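Local coordinates for protein lytic polysaccharide monooxygenase (Neurospora crassa, PDB 4QI8) that probably cleaves cellulose oxidatively at its glycosidic bonds, using a copper ion, an external reductant and oxygen or hydrogen peroxide, at residues G96-K101 against Y177-F181; V35-R41 against F181-A187; I127-I131 against S210-C214. All blocks are in the same frame, centred on the assembly; numbering follows the deposited sequence.

How the contacts relate
Along the chain the segments come in the order 35-41, 96-101, 127-131, 177-181, 181-187 and 210-214. Contact 1 adds strand 178-179 to the edge of the six-stranded sheet of the AA9 beta-sandwich, beside strand 99-104. Contact 2, the two centres about 11 Å apart, continues directly from it through the shared Phe181 and ties the following loop to the short helix 39-42. Contact 3 has its centre about 14 Å from that of contact 1 and about 23 Å from that of contact 2, and fastens the C-terminus by a disulfide; it meets contact 1 where Phe212 N lies 2.8 Å from Lys101 O. Together they bind the long C-terminal part of the chain, poor in regular structure, against the sandwich.

Contact 1. Residues G96-K101 against Y177-F181; sequences GAVWFK and YKVSF
Tyr177 meets strand 99-104 mainly through its backbone: a water accepts from Lys101 N and donates to Tyr177 O, while the CB atoms of Tyr177 and Phe100 lie 4.3 Å apart. At Lys178 the CA-H points to Trp99 O (CA to O 3.2 Å), and CB lies 3.5 Å from Ala97 O. The lysine chain then leads off to a salt bridge with Glu172.

Val179 carries the backbone pairing. Its N donates to Trp99 O at 2.8 Å, and its O accepts from Trp99 N at 3.0 Å. The same O takes a second, weak bond from Val98 N, so Val98 and Trp99 both face Val179: a classic beta bulge, where the short, weakly bonded strand 178-179 forms the outer, antiparallel edge of the six-stranded sheet of the AA9 sandwich. An inverse gamma turn centred on Ala97 leads into it.

Ser180 sets its CB 3.2 Å from Gly96 O. Beyond it, one water donates to Gly96 O and accepts from Phe181 N. The Phe181 ring stands edge-on to one face of the Trp99 indole, a T-shaped stack with planes at 70° and CD2 3.7 Å from Trp99 CD1. With CG anti to its own carbonyl carbon (chi1 -64°), Trp99 lays its five-membered ring over this edge, while NE1 bonds to Gly94 O.

Contact 2. Residues V35-R41 against F181-A187; sequences VNSQQIR and FPGAYKA
Pro182 is wedged between the two ends of segment 35-41, with CB 3.4 Å from Val35 O and 3.8 Å from Ile40 CG2. Its other ring carbons meet side-chain nitrogens: CD lies 3.5 Å from Gln38 NE2, with Arg41 NH1 slightly farther off. The peptide bond before Pro182 is cis.

Val35 packs against Tyr185, the two side chains crossing at about a right angle with CG1 3.9 Å from Tyr185 CB, while CG2 reaches over to the backbone of Tyr185 and Ala187. A water bridges the two backbones, donating to Val35 O and accepting from Gly183 N and Tyr185 N. A second one links Asn36 ND2 to Tyr185 O. The far end of Tyr185 bonds to Glu141 and Tyr79.

Segment 35-41 leads into the short helix 39-42, and Ser37 OG caps its start by accepting from Gln39 N. The contacts of Pro182, Val35 and Arg41 join the loop after strand 178-179 to this helix of the AA9 sandwich and the turn before it. The side chain of Ser37 is about 7 Å from that of Asp33, which probably belongs to the oxygen-binding site.

Phe181 contributes its carbonyl and CB here. Arg41 slides past it in the opposite direction, with CG anti to the backbone N (chi1 -179°) and a bend at chi3 that brings NH1 to Phe181 O at 2.9 Å, on a lone pair in the carbonyl plane. NH1 and NH2 both grip Gln38 OE1, from the same face of its amide plane. A leucine in place of Arg41 would probably leave Phe181 O and Gln38 OE1 without these donors and the Gln38 amide free to turn. Ile40 CG2, meanwhile, lies 3.6 Å from Pro182 CA.

Contact 3. Residues I127-I131 against S210-C214; sequences IPSCI and SVFTC
Cys130 and Cys214 form a disulfide that fastens the very C-terminus to the loop between strands 122-126 and 134-144 of the AA9 sandwich. The two half-cystines come at the bond with different first torsions: SG of Cys130 sits between its backbone N and carbonyl carbon (chi1 60°), whereas SG of Cys214 stands beside the backbone N (chi1 -60°). The bridge between them is turned close to a right angle, chi3 -88°, and the CA atoms of Cys130 and Cys214 are 5.9 Å apart.

The Phe212 ring turns its edge to Cys130 SG. The sulfur stays near the ring plane, 5.0 Å from the ring centroid and 3.9 Å from Phe212 CZ, a sulfur-aromatic contact made at the rim. Pro128 CB also comes to this rim, at the neighbouring CE2. Ile131 approaches the same atom obliquely with CG2. Phe212 points its ring into this cluster, and it also touches Thr171 and Pro173 of a further loop. Its backbone bonds to Lys101 of strand 99-104, which Ile131 and Pro128 also touch through Phe100 and Ile102, so the strand links both segments.

No hydrogen bond joins the two segments; apart from the covalent link the hold is apolar. Next to the disulfide, Pro128 CB packs against the Cys214 sulfur, CB to SG 3.7 Å.

Contact 1. Residues G96-K101 against Y177-F181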
loop_
_atom_site.group_PDB
_atom_site.type_symbol
_atom_site.label_atom_id
_atom_site.label_comp_id
_atom_site.label_asym_id
_atom_site.label_seq_id
_atom_site.Cartn_x
_atom_site.Cartn_y
_atom_site.Cartn_z
ATOM N N GLY A 96 -13.357 -0.739 -8.497
ATOM C CA GLY A 96 -13.103 -0.158 -9.799
ATOM C C GLY A 96 -11.683 0.358 -9.953
ATOM O O GLY A 96 -10.843 0.208 -9.057
ATOM N N ALA A 97 -11.417 0.969 -11.102
ATOM C CA ALA A 97 -10.069 1.381 -11.460
ATOM C C ALA A 97 -9.813 2.771 -10.904
ATOM O O ALA A 97 -9.867 3.766 -11.622
ATOM C CB ALA A 97 -9.895 1.359 -12.970
ATOM N N VAL A 98 -9.541 2.822 -9.605
ATOM C CA VAL A 98 -9.458 4.068 -8.862
ATOM C C VAL A 98 -8.126 4.276 -8.146
ATOM O O VAL A 98 -7.870 5.357 -7.628
ATOM C CB VAL A 98 -10.616 4.177 -7.832
ATOM C CG1 VAL A 98 -11.951 4.216 -8.547
ATOM C CG2 VAL A 98 -10.589 3.033 -6.809
ATOM N N TRP A 99 -7.285 3.249 -8.100
ATOM C CA TRP A 99 -6.057 3.300 -7.312
ATOM C C TRP A 99 -4.879 3.721 -8.181
ATOM O O TRP A 99 -4.636 3.105 -9.217
ATOM C CB TRP A 99 -5.766 1.924 -6.715
ATOM C CG TRP A 99 -6.804 1.453 -5.744
ATOM C CD1 TRP A 99 -7.894 0.685 -6.020
ATOM C CD2 TRP A 99 -6.852 1.729 -4.341
ATOM N NE1 TRP A 99 -8.620 0.455 -4.874
ATOM C CE2 TRP A 99 -8.003 1.097 -3.829
ATOM C CE3 TRP A 99 -6.038 2.459 -3.472
ATOM C CZ2 TRP A 99 -8.353 1.170 -2.476
ATOM C CZ3 TRP A 99 -6.393 2.537 -2.135
ATOM C CH2 TRP A 99 -7.528 1.883 -1.649
ATOM N N PHE A 100 -4.138 4.733 -7.739
ATOM C CA PHE A 100 -2.896 5.093 -8.414
ATOM C C PHE A 100 -1.746 4.973 -7.433
ATOM O O PHE A 100 -1.887 5.233 -6.236
ATOM C CB PHE A 100 -2.949 6.481 -9.087
ATOM C CG PHE A 100 -3.264 7.636 -8.168
ATOM C CD1 PHE A 100 -4.569 7.937 -7.828
ATOM C CD2 PHE A 100 -2.252 8.449 -7.686
ATOM C CE1 PHE A 100 -4.862 9.007 -7.008
ATOM C CE2 PHE A 100 -2.539 9.534 -6.880
ATOM C CZ PHE A 100 -3.847 9.817 -6.543
ATOM N N LYS A 101 -0.612 4.534 -7.965
ATOM C CA LYS A 101 0.572 4.285 -7.173
ATOM C C LYS A 101 1.320 5.579 -6.944
ATOM O O LYS A 101 1.567 6.325 -7.889
ATOM C CB LYS A 101 1.466 3.293 -7.906
ATOM C CG LYS A 101 2.720 2.897 -7.148
ATOM C CD LYS A 101 3.626 1.997 -7.978
ATOM C CE LYS A 101 3.102 0.583 -8.074
ATOM N NZ LYS A 101 3.885 -0.198 -9.073
ATOM N N TYR A 177 -2.591 5.221 -15.135
ATOM C CA TYR A 177 -2.088 5.133 -13.771
ATOM C C TYR A 177 -3.034 4.395 -12.847
ATOM O O TYR A 177 -2.596 3.840 -11.849
ATOM C CB TYR A 177 -1.795 6.531 -13.212
ATOM C CG TYR A 177 -0.606 7.189 -13.883
ATOM C CD1 TYR A 177 0.684 6.930 -13.451
ATOM C CD2 TYR A 177 -0.776 8.035 -14.966
ATOM C CE1 TYR A 177 1.785 7.507 -14.081
ATOM C CE2 TYR A 177 0.311 8.620 -15.592
ATOM C CZ TYR A 177 1.587 8.344 -15.157
ATOM O OH TYR A 177 2.660 8.934 -15.798
ATOM N N LYS A 178 -4.324 4.410 -13.158
ATOM C CA LYS A 178 -5.318 3.882 -12.231
ATOM C C LYS A 178 -5.651 2.425 -12.473
ATOM O O LYS A 178 -5.903 2.013 -13.616
ATOM C CB LYS A 178 -6.599 4.698 -12.279
ATOM C CG LYS A 178 -6.447 6.075 -11.681
ATOM C CD LYS A 178 -7.779 6.765 -11.587
ATOM C CE LYS A 178 -7.656 8.236 -11.887
ATOM N NZ LYS A 178 -8.996 8.855 -12.010
ATOM N N VAL A 179 -5.686 1.665 -11.382
ATOM C CA VAL A 179 -5.938 0.239 -11.426
ATOM C C VAL A 179 -6.939 -0.160 -10.345
ATOM O O VAL A 179 -7.285 0.629 -9.468
ATOM C CB VAL A 179 -4.630 -0.565 -11.256
ATOM C CG1 VAL A 179 -3.664 -0.213 -12.393
ATOM C CG2 VAL A 179 -3.992 -0.335 -9.891
ATOM N N SER A 180 -7.395 -1.402 -10.429
ATOM C CA SER A 180 -8.320 -1.944 -9.447
ATOM C C SER A 180 -7.637 -2.998 -8.580
ATOM O O SER A 180 -6.661 -3.635 -8.992
ATOM C CB SER A 180 -9.536 -2.553 -10.145
ATOM O OG SER A 180 -9.173 -3.682 -10.916
ATOM N N PHE A 181 -8.177 -3.175 -7.379
ATOM C CA PHE A 181 -7.786 -4.273 -6.497
ATOM C C PHE A 181 -9.042 -4.989 -6.033
ATOM O O PHE A 181 -9.896 -4.363 -5.430
ATOM C CB PHE A 181 -7.025 -3.767 -5.274
ATOM C CG PHE A 181 -5.627 -3.326 -5.586
ATOM C CD1 PHE A 181 -4.648 -4.256 -5.874
ATOM C CD2 PHE A 181 -5.298 -1.991 -5.638
ATOM C CE1 PHE A 181 -3.357 -3.862 -6.200
ATOM C CE2 PHE A 181 -4.000 -1.597 -5.951
ATOM C CZ PHE A 181 -3.038 -2.532 -6.235
HETATM O O HOH W 1 -10.527 -1.521 -6.949
HETATM O O HOH W 2 -12.487 -3.320 -7.353
HETATM O O HOH W 3 -0.300 4.717 -10.738
#

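Contact 2. Residues V35-R41 against F181-A187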
loop_
_atom_site.group_PDB
_atom_site.type_symbol
_atom_site.label_atom_id
_atom_site.label_comp_id
_atom_site.label_asym_id
_atom_site.label_seq_id
_atom_site.Cartn_x
_atom_site.Cartn_y
_atom_site.Cartn_z
ATOM N N VAL A 35 -3.979 -12.910 -5.040
ATOM C CA VAL A 35 -4.137 -11.620 -5.701
ATOM C C VAL A 35 -5.562 -11.412 -6.243
ATOM O O VAL A 35 -5.926 -10.300 -6.621
ATOM C CB VAL A 35 -3.124 -11.424 -6.840
ATOM C CG1 VAL A 35 -1.707 -11.380 -6.283
ATOM C CG2 VAL A 35 -3.284 -12.499 -7.914
ATOM N N ASN A 36 -6.379 -12.467 -6.253
ATOM C CA ASN A 36 -7.769 -12.387 -6.715
ATOM C C ASN A 36 -8.792 -12.193 -5.603
ATOM O O ASN A 36 -9.981 -12.092 -5.871
ATOM C CB ASN A 36 -8.106 -13.648 -7.506
ATOM C CG ASN A 36 -7.147 -13.867 -8.651
ATOM O OD1 ASN A 36 -6.468 -14.891 -8.732
ATOM N ND2 ASN A 36 -7.060 -12.897 -9.524
ATOM N N SER A 37 -8.331 -12.153 -4.362
ATOM C CA SER A 37 -9.209 -11.953 -3.222
ATOM C C SER A 37 -9.552 -10.484 -3.016
ATOM O O SER A 37 -8.733 -9.601 -3.276
ATOM C CB SER A 37 -8.495 -12.455 -1.966
ATOM O OG SER A 37 -9.231 -12.161 -0.798
ATOM N N GLN A 38 -10.744 -10.222 -2.491
ATOM C CA GLN A 38 -11.061 -8.876 -2.028
ATOM C C GLN A 38 -10.046 -8.388 -0.995
ATOM O O GLN A 38 -9.833 -7.187 -0.846
ATOM C CB GLN A 38 -12.474 -8.812 -1.437
ATOM C CG GLN A 38 -13.561 -9.102 -2.454
ATOM C CD GLN A 38 -13.598 -8.050 -3.533
ATOM O OE1 GLN A 38 -13.805 -6.869 -3.248
ATOM N NE2 GLN A 38 -13.375 -8.461 -4.777
ATOM N N GLN A 39 -9.444 -9.313 -0.251
ATOM C CA GLN A 39 -8.439 -8.932 0.733
ATOM C C GLN A 39 -7.195 -8.268 0.138
ATOM O O GLN A 39 -6.478 -7.589 0.859
ATOM C CB GLN A 39 -8.035 -10.134 1.594
ATOM C CG GLN A 39 -9.125 -10.599 2.537
ATOM C CD GLN A 39 -8.690 -11.795 3.362
ATOM O OE1 GLN A 39 -8.010 -12.692 2.863
ATOM N NE2 GLN A 39 -9.048 -11.796 4.630
ATOM N N ILE A 40 -6.953 -8.419 -1.163
ATOM C CA ILE A 40 -5.776 -7.783 -1.774
ATOM C C ILE A 40 -5.915 -6.265 -1.746
ATOM O O ILE A 40 -4.937 -5.530 -1.895
ATOM C CB ILE A 40 -5.491 -8.330 -3.197
ATOM C CG1 ILE A 40 -4.022 -8.138 -3.617
ATOM C CG2 ILE A 40 -6.426 -7.688 -4.206
ATOM C CD1 ILE A 40 -3.040 -9.000 -2.827
ATOM N N ARG A 41 -7.152 -5.777 -1.594
ATOM C CA ARG A 41 -7.352 -4.336 -1.653
ATOM C C ARG A 41 -6.983 -3.666 -0.321
ATOM O O ARG A 41 -5.985 -2.977 -0.233
ATOM C CB ARG A 41 -8.809 -4.024 -2.084
ATOM C CG ARG A 41 -9.101 -2.543 -2.191
ATOM C CD ARG A 41 -10.523 -2.228 -2.673
ATOM N NE ARG A 41 -11.534 -2.978 -1.931
ATOM C CZ ARG A 41 -12.233 -4.041 -2.346
ATOM N NH1 ARG A 41 -12.115 -4.583 -3.570
ATOM N NH2 ARG A 41 -13.121 -4.583 -1.507
ATOM N N PHE A 181 -8.177 -3.175 -7.379
ATOM C CA PHE A 181 -7.786 -4.273 -6.497
ATOM C C PHE A 181 -9.042 -4.989 -6.033
ATOM O O PHE A 181 -9.896 -4.363 -5.430
ATOM C CB PHE A 181 -7.025 -3.767 -5.274
ATOM C CG PHE A 181 -5.627 -3.326 -5.586
ATOM C CD1 PHE A 181 -4.648 -4.256 -5.874
ATOM C CD2 PHE A 181 -5.298 -1.991 -5.638
ATOM C CE1 PHE A 181 -3.357 -3.862 -6.200
ATOM C CE2 PHE A 181 -4.000 -1.597 -5.951
ATOM C CZ PHE A 181 -3.038 -2.532 -6.235
ATOM N N PRO A 182 -9.182 -6.287 -6.323
ATOM C CA PRO A 182 -8.312 -7.097 -7.180
ATOM C C PRO A 182 -8.388 -6.647 -8.644
ATOM O O PRO A 182 -9.335 -5.963 -9.040
ATOM C CB PRO A 182 -8.854 -8.515 -6.989
ATOM C CG PRO A 182 -10.292 -8.317 -6.650
ATOM C CD PRO A 182 -10.362 -7.050 -5.861
ATOM N N GLY A 183 -7.381 -7.018 -9.422
ATOM C CA GLY A 183 -7.322 -6.740 -10.846
ATOM C C GLY A 183 -5.934 -6.346 -11.310
ATOM O O GLY A 183 -5.486 -6.758 -12.375
ATOM N N ALA A 184 -5.248 -5.546 -10.507
ATOM C CA ALA A 184 -3.961 -4.990 -10.910
ATOM C C ALA A 184 -2.886 -6.055 -11.019
ATOM O O ALA A 184 -1.970 -5.930 -11.835
ATOM C CB ALA A 184 -3.513 -3.924 -9.919
ATOM N N TYR A 185 -2.973 -7.066 -10.160
ATOM C CA TYR A 185 -1.930 -8.068 -10.041
ATOM C C TYR A 185 -2.399 -9.428 -10.538
ATOM O O TYR A 185 -3.573 -9.800 -10.380
ATOM C CB TYR A 185 -1.486 -8.220 -8.585
ATOM C CG TYR A 185 -0.910 -6.991 -7.919
ATOM C CD1 TYR A 185 -0.493 -5.889 -8.645
ATOM C CD2 TYR A 185 -0.768 -6.946 -6.539
ATOM C CE1 TYR A 185 0.035 -4.786 -8.025
ATOM C CE2 TYR A 185 -0.236 -5.826 -5.908
ATOM C CZ TYR A 185 0.172 -4.749 -6.664
ATOM O OH TYR A 185 0.694 -3.617 -6.084
ATOM N N LYS A 186 -1.448 -10.159 -11.105
ATOM C CA LYS A 186 -1.626 -11.554 -11.473
ATOM C C LYS A 186 -0.536 -12.365 -10.796
ATOM O O LYS A 186 0.570 -11.874 -10.572
ATOM C CB LYS A 186 -1.566 -11.741 -12.990
ATOM C CG LYS A 186 -2.756 -11.105 -13.720
ATOM C CD LYS A 186 -2.777 -11.411 -15.202
ATOM C CE LYS A 186 -1.801 -10.550 -15.972
ATOM N NZ LYS A 186 -2.239 -9.126 -16.011
ATOM N N ALA A 187 -0.836 -13.614 -10.486
ATOM C CA ALA A 187 0.106 -14.485 -9.793
ATOM C C ALA A 187 1.376 -14.732 -10.604
ATOM O O ALA A 187 2.395 -15.106 -10.044
ATOM C CB ALA A 187 -0.570 -15.797 -9.443
HETATM O O HOH W 4 -5.134 -8.487 -8.533
HETATM O O HOH W 5 -5.236 -11.936 -11.359
#

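Contact 3. Residues I127-I131 against S210-C214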
loop_
_atom_site.group_PDB
_atom_site.type_symbol
_atom_site.label_atom_id
_atom_site.label_comp_id
_atom_site.label_asym_id
_atom_site.label_seq_id
_atom_site.Cartn_x
_atom_site.Cartn_y
_atom_site.Cartn_z
ATOM N N ILE A 127 2.796 12.606 -0.030
ATOM C CA ILE A 127 1.534 12.825 -0.721
ATOM C C ILE A 127 1.757 13.855 -1.836
ATOM O O ILE A 127 2.227 14.957 -1.563
ATOM C CB ILE A 127 0.470 13.364 0.260
ATOM C CG1 ILE A 127 0.285 12.413 1.456
ATOM C CG2 ILE A 127 -0.854 13.603 -0.449
ATOM C CD1 ILE A 127 -0.236 11.010 1.111
ATOM N N PRO A 128 1.437 13.506 -3.094
ATOM C CA PRO A 128 1.653 14.458 -4.193
ATOM C C PRO A 128 0.976 15.808 -3.969
ATOM O O PRO A 128 -0.136 15.870 -3.454
ATOM C CB PRO A 128 1.026 13.750 -5.392
ATOM C CG PRO A 128 1.159 12.301 -5.063
ATOM C CD PRO A 128 0.931 12.213 -3.593
ATOM N N SER A 129 1.653 16.884 -4.359
ATOM C CA SER A 129 1.139 18.233 -4.139
ATOM C C SER A 129 -0.024 18.566 -5.056
ATOM O O SER A 129 -0.860 19.416 -4.735
ATOM C CB SER A 129 2.250 19.265 -4.362
ATOM O OG SER A 129 2.698 19.268 -5.711
ATOM N N CYS A 130 -0.062 17.912 -6.209
ATOM C CA CYS A 130 -0.886 18.386 -7.310
ATOM C C CYS A 130 -2.255 17.724 -7.409
ATOM O O CYS A 130 -3.084 18.149 -8.214
ATOM C CB CYS A 130 -0.134 18.219 -8.636
ATOM S SG CYS A 130 0.333 16.496 -9.013
ATOM N N ILE A 131 -2.502 16.691 -6.608
ATOM C CA ILE A 131 -3.754 15.962 -6.728
ATOM C C ILE A 131 -4.907 16.747 -6.100
ATOM O O ILE A 131 -4.700 17.647 -5.285
ATOM C CB ILE A 131 -3.651 14.535 -6.135
ATOM C CG1 ILE A 131 -3.266 14.590 -4.654
ATOM C CG2 ILE A 131 -2.642 13.714 -6.927
ATOM C CD1 ILE A 131 -3.318 13.241 -3.974
ATOM N N SER A 210 2.708 2.314 -13.203
ATOM C CA SER A 210 3.779 3.267 -12.986
ATOM C C SER A 210 3.491 4.173 -11.794
ATOM O O SER A 210 2.342 4.425 -11.474
ATOM C CB SER A 210 3.940 4.125 -14.237
ATOM O OG SER A 210 4.175 3.322 -15.385
ATOM N N VAL A 211 4.543 4.678 -11.154
ATOM C CA VAL A 211 4.398 5.646 -10.070
ATOM C C VAL A 211 3.976 6.991 -10.643
ATOM O O VAL A 211 4.614 7.549 -11.529
ATOM C CB VAL A 211 5.704 5.802 -9.258
ATOM C CG1 VAL A 211 5.565 6.886 -8.185
ATOM C CG2 VAL A 211 6.100 4.468 -8.613
ATOM N N PHE A 212 2.891 7.516 -10.106
ATOM C CA PHE A 212 2.422 8.833 -10.470
ATOM C C PHE A 212 3.196 9.894 -9.706
ATOM O O PHE A 212 3.314 9.817 -8.487
ATOM C CB PHE A 212 0.938 8.961 -10.146
ATOM C CG PHE A 212 0.444 10.358 -10.273
ATOM C CD1 PHE A 212 0.065 10.859 -11.500
ATOM C CD2 PHE A 212 0.416 11.204 -9.172
ATOM C CE1 PHE A 212 -0.354 12.171 -11.628
ATOM C CE2 PHE A 212 -0.003 12.512 -9.294
ATOM C CZ PHE A 212 -0.393 12.994 -10.517
ATOM N N THR A 213 3.718 10.878 -10.437
ATOM C CA THR A 213 4.321 12.073 -9.850
ATOM C C THR A 213 3.757 13.307 -10.531
ATOM O O THR A 213 3.221 13.240 -11.639
ATOM C CB THR A 213 5.853 12.093 -10.003
ATOM O OG1 THR A 213 6.212 12.172 -11.393
ATOM C CG2 THR A 213 6.462 10.858 -9.369
ATOM N N CYS A 214 3.901 14.444 -9.874
ATOM C CA CYS A 214 3.395 15.689 -10.423
ATOM C C CYS A 214 4.298 16.249 -11.516
ATOM O O CYS A 214 3.803 16.918 -12.430
ATOM C CB CYS A 214 3.214 16.704 -9.300
ATOM S SG CYS A 214 2.074 16.133 -8.050
ATOM O OXT CYS A 214 5.523 16.062 -11.518
#